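Local atomic coordinates of Glyoxalase/bleomycin resisance protein/dioxygenase (Streptomyces sp. CB03234, PDB entry 5UJP), a protein that belongs to the glyoxalase/bleomycin resistance/dioxygenase superfamily, binds calcium and riboflavin, and may act as a dioxygenase. Residues L27-P32 against G36-V41. Residues are numbered along the deposited sequence; the frame is centred on the assembly and turned at random.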
ATOM      1  N   LEU A  27      -4.827  16.704  -3.747  1.00 22.07           N
ATOM      2  CA  LEU A  27      -3.794  16.559  -4.764  1.00 21.17           C
ATOM      3  C   LEU A  27      -2.488  17.058  -4.183  1.00 22.37           C
ATOM      4  O   LEU A  27      -2.387  18.224  -3.785  1.00 24.08           O
ATOM      5  CB  LEU A  27      -4.148  17.364  -6.020  1.00 23.75           C
ATOM      6  CG  LEU A  27      -3.183  17.258  -7.208  1.00 23.81           C
ATOM      7  CD1 LEU A  27      -3.128  15.846  -7.783  1.00 24.13           C
ATOM      8  CD2 LEU A  27      -3.619  18.236  -8.333  1.00 26.10           C
ATOM      9  N   LEU A  28      -1.484  16.172  -4.125  1.00 21.62           N
ATOM     10  CA  LEU A  28      -0.172  16.571  -3.644  1.00 20.12           C
ATOM     11  C   LEU A  28       0.801  16.910  -4.762  1.00 22.84           C
ATOM     12  O   LEU A  28       1.705  17.728  -4.552  1.00 27.16           O
ATOM     13  CB  LEU A  28       0.448  15.470  -2.772  1.00 21.45           C
ATOM     14  CG  LEU A  28      -0.348  15.081  -1.527  1.00 22.68           C
ATOM     15  CD1 LEU A  28       0.422  14.072  -0.689  1.00 22.76           C
ATOM     16  CD2 LEU A  28      -0.754  16.334  -0.725  1.00 24.77           C
ATOM     17  N   ALA A  29       0.680  16.277  -5.925  1.00 23.54           N
ATOM     18  CA  ALA A  29       1.617  16.559  -6.998  1.00 23.64           C
ATOM     19  C   ALA A  29       1.030  16.028  -8.289  1.00 23.34           C
ATOM     20  O   ALA A  29       0.279  15.048  -8.278  1.00 23.01           O
ATOM     21  CB  ALA A  29       2.943  15.830  -6.761  1.00 24.70           C
ATOM     22  N   ASP A  30       1.354  16.714  -9.391  1.00 24.66           N
ATOM     23  CA  ASP A  30       0.988  16.283 -10.741  1.00 24.60           C
ATOM     24  C   ASP A  30       2.055  16.864 -11.660  1.00 26.33           C
ATOM     25  O   ASP A  30       1.925  17.991 -12.132  1.00 28.15           O
ATOM     26  CB  ASP A  30      -0.389  16.803 -11.113  1.00 24.65           C
ATOM     27  CG  ASP A  30      -0.883  16.248 -12.438  1.00 25.68           C
ATOM     28  OD1 ASP A  30      -0.087  15.545 -13.109  1.00 27.65           O
ATOM     29  OD2 ASP A  30      -2.054  16.488 -12.798  1.00 27.59           O
ATOM     30  N   GLN A  31       3.116  16.095 -11.879  1.00 29.10           N
ATOM     31  CA  GLN A  31       4.318  16.618 -12.509  1.00 32.12           C
ATOM     32  C   GLN A  31       5.049  15.447 -13.134  1.00 33.93           C
ATOM     33  O   GLN A  31       4.791  14.290 -12.783  1.00 33.14           O
ATOM     34  CB  GLN A  31       5.217  17.301 -11.460  1.00 39.16           C
ATOM     35  CG  GLN A  31       5.688  16.360 -10.361  1.00 46.25           C
ATOM     36  CD  GLN A  31       6.335  17.048  -9.171  1.00 52.53           C
ATOM     37  OE1 GLN A  31       5.839  18.064  -8.666  1.00 53.79           O
ATOM     38  NE2 GLN A  31       7.458  16.487  -8.707  1.00 55.26           N
ATOM     39  N   PRO A  32       5.923  15.702 -14.095  1.00 33.60           N
ATOM     40  CA  PRO A  32       6.730  14.610 -14.661  1.00 34.97           C
ATOM     41  C   PRO A  32       7.543  13.894 -13.586  1.00 37.42           C
ATOM     42  O   PRO A  32       8.127  14.527 -12.700  1.00 38.41           O
ATOM     43  CB  PRO A  32       7.647  15.331 -15.657  1.00 35.32           C
ATOM     44  CG  PRO A  32       6.885  16.531 -16.067  1.00 37.35           C
ATOM     45  CD  PRO A  32       6.104  16.967 -14.838  1.00 34.95           C
ATOM     46  N   GLY A  36       6.978   8.281 -15.713  1.00 24.66           N
ATOM     47  CA  GLY A  36       5.716   8.726 -16.261  1.00 25.13           C
ATOM     48  C   GLY A  36       5.215   9.919 -15.469  1.00 24.85           C
ATOM     49  O   GLY A  36       5.944  10.498 -14.674  1.00 27.14           O
ATOM     50  N   ARG A  37       3.955  10.240 -15.694  1.00 24.33           N
ATOM     51  CA  ARG A  37       3.300  11.313 -14.953  1.00 24.49           C
ATOM     52  C   ARG A  37       3.168  10.929 -13.485  1.00 22.81           C
ATOM     53  O   ARG A  37       2.549   9.908 -13.164  1.00 24.91           O
ATOM     54  CB  ARG A  37       1.938  11.550 -15.587  1.00 24.54           C
ATOM     55  CG  ARG A  37       1.108  12.612 -14.912  1.00 25.34           C
ATOM     56  CD  ARG A  37      -0.253  12.730 -15.628  1.00 23.59           C
ATOM     57  NE  ARG A  37      -1.126  13.719 -15.026  1.00 24.82           N
ATOM     58  CZ  ARG A  37      -2.352  13.957 -15.464  1.00 25.82           C
ATOM     59  NH1 ARG A  37      -2.830  13.279 -16.508  1.00 27.07           N
ATOM     60  NH2 ARG A  37      -3.105  14.866 -14.872  1.00 26.63           N
ATOM     61  N   TRP A  38       3.782  11.723 -12.598  1.00 22.07           N
ATOM     62  CA  TRP A  38       3.730  11.473 -11.162  1.00 22.00           C
ATOM     63  C   TRP A  38       2.512  12.204 -10.610  1.00 22.92           C
ATOM     64  O   TRP A  38       2.503  13.439 -10.520  1.00 23.84           O
ATOM     65  CB  TRP A  38       5.026  11.924 -10.471  1.00 23.21           C
ATOM     66  CG  TRP A  38       5.016  11.644  -8.978  1.00 24.25           C
ATOM     67  CD1 TRP A  38       4.531  12.458  -7.969  1.00 25.71           C
ATOM     68  CD2 TRP A  38       5.456  10.432  -8.328  1.00 26.04           C
ATOM     69  NE1 TRP A  38       4.702  11.843  -6.745  1.00 25.99           N
ATOM     70  CE2 TRP A  38       5.240  10.595  -6.937  1.00 26.58           C
ATOM     71  CE3 TRP A  38       6.011   9.235  -8.788  1.00 27.38           C
ATOM     72  CZ2 TRP A  38       5.570   9.605  -6.012  1.00 28.68           C
ATOM     73  CZ3 TRP A  38       6.361   8.264  -7.865  1.00 26.53           C
ATOM     74  CH2 TRP A  38       6.119   8.453  -6.488  1.00 28.73           C
ATOM     75  N   LEU A  39       1.488  11.436 -10.248  1.00 21.68           N
ATOM     76  CA  LEU A  39       0.182  11.955  -9.848  1.00 20.42           C
ATOM     77  C   LEU A  39      -0.089  11.376  -8.465  1.00 21.36           C
ATOM     78  O   LEU A  39      -0.343  10.171  -8.335  1.00 21.08           O
ATOM     79  CB  LEU A  39      -0.861  11.494 -10.865  1.00 23.31           C
ATOM     80  CG  LEU A  39      -2.319  11.891 -10.580  1.00 22.85           C
ATOM     81  CD1 LEU A  39      -2.500  13.416 -10.388  1.00 25.23           C
ATOM     82  CD2 LEU A  39      -3.236  11.331 -11.700  1.00 22.94           C
ATOM     83  N   GLN A  40      -0.007  12.227  -7.440  1.00 22.12           N
ATOM     84  CA  GLN A  40       0.011  11.778  -6.057  1.00 20.80           C
ATOM     85  C   GLN A  40      -1.101  12.458  -5.270  1.00 20.60           C
ATOM     86  O   GLN A  40      -1.243  13.682  -5.332  1.00 22.74           O
ATOM     87  CB  GLN A  40       1.377  12.075  -5.432  1.00 22.07           C
ATOM     88  CG  GLN A  40       1.538  11.547  -4.009  1.00 21.81           C
ATOM     89  CD  GLN A  40       2.920  11.819  -3.469  1.00 24.75           C
ATOM     90  OE1 GLN A  40       3.767  12.394  -4.152  1.00 27.32           O
ATOM     91  NE2 GLN A  40       3.136  11.462  -2.237  1.00 25.76           N
ATOM     92  N   VAL A  41      -1.870  11.665  -4.514  1.00 19.28           N
ATOM     93  CA  VAL A  41      -3.005  12.149  -3.726  1.00 18.91           C
ATOM     94  C   VAL A  41      -2.928  11.587  -2.314  1.00 19.83           C
ATOM     95  O   VAL A  41      -2.252  10.597  -2.041  1.00 20.07           O
ATOM     96  CB  VAL A  41      -4.361  11.819  -4.382  1.00 19.00           C
ATOM     97  CG1 VAL A  41      -4.356  12.366  -5.790  1.00 22.68           C
ATOM     98  CG2 VAL A  41      -4.646  10.334  -4.347  1.00 21.74           C
TER
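The guanidinium of Arg37 lies nearly coplanar with the carboxylate of Asp30, the two planes 11° apart. Contact is made at the edges of both groups. Arg37 NE bonds to Asp30 OD1 at 2.8 Å, and Arg37 NH2 bonds to Asp30 OD2 at 2.8 Å. OD2 uses its syn lone pair; OD1 is met on the syn side, somewhat out of the carboxylate plane. This side-on, two-point salt bridge restrains the rotation of both groups. Arg37 reaches it with its chain fully extended. Lys16 and Glu13 of helix 12-23 extend the charge network, pairing with Asp30 and Arg37 respectively.

The indole of Trp38 is also met at its edge. Ala29 CB sits near the ring plane, 3.9 Å from Trp38 CD1. At the same edge, Trp38 NE1 donates to Gln40 OE1 at 2.8 Å, approaching from above the plane of that amide. Gln40 NE2 is hydrogen-bonded to Ser49 OG of strand 48-53, so both ends of the amide are held.

On the face with Asp30, Leu27 and Leu39 cross at about a right angle. Their CD1 atoms, Leu27 CD1 and Leu39 CD1, meet at 3.6 Å. With chi1 at -177° and chi2 at 64°, the end of Leu27 comes close to strand 37-42, CD1 foremost. Helix 12-23 packs on the same face.

Backbone bonds pair Gln31 with Trp38 in both directions. Gln31 is a riboflavin-binding residue of this protein, although no riboflavin is bound to this chain here. Gln40 O takes two donors, Leu28 N at 2.8 Å and Ala29 N at 3.3 Å. Leu28 and Ala29 thus both face Gln40, and the register shifts by one. The whole forms an antiparallel beta hairpin with a classic beta bulge, whose strand 26-30 is the outermost strand, within this chain, of one of the two four-stranded sheets of the glyoxalase (VOC) fold.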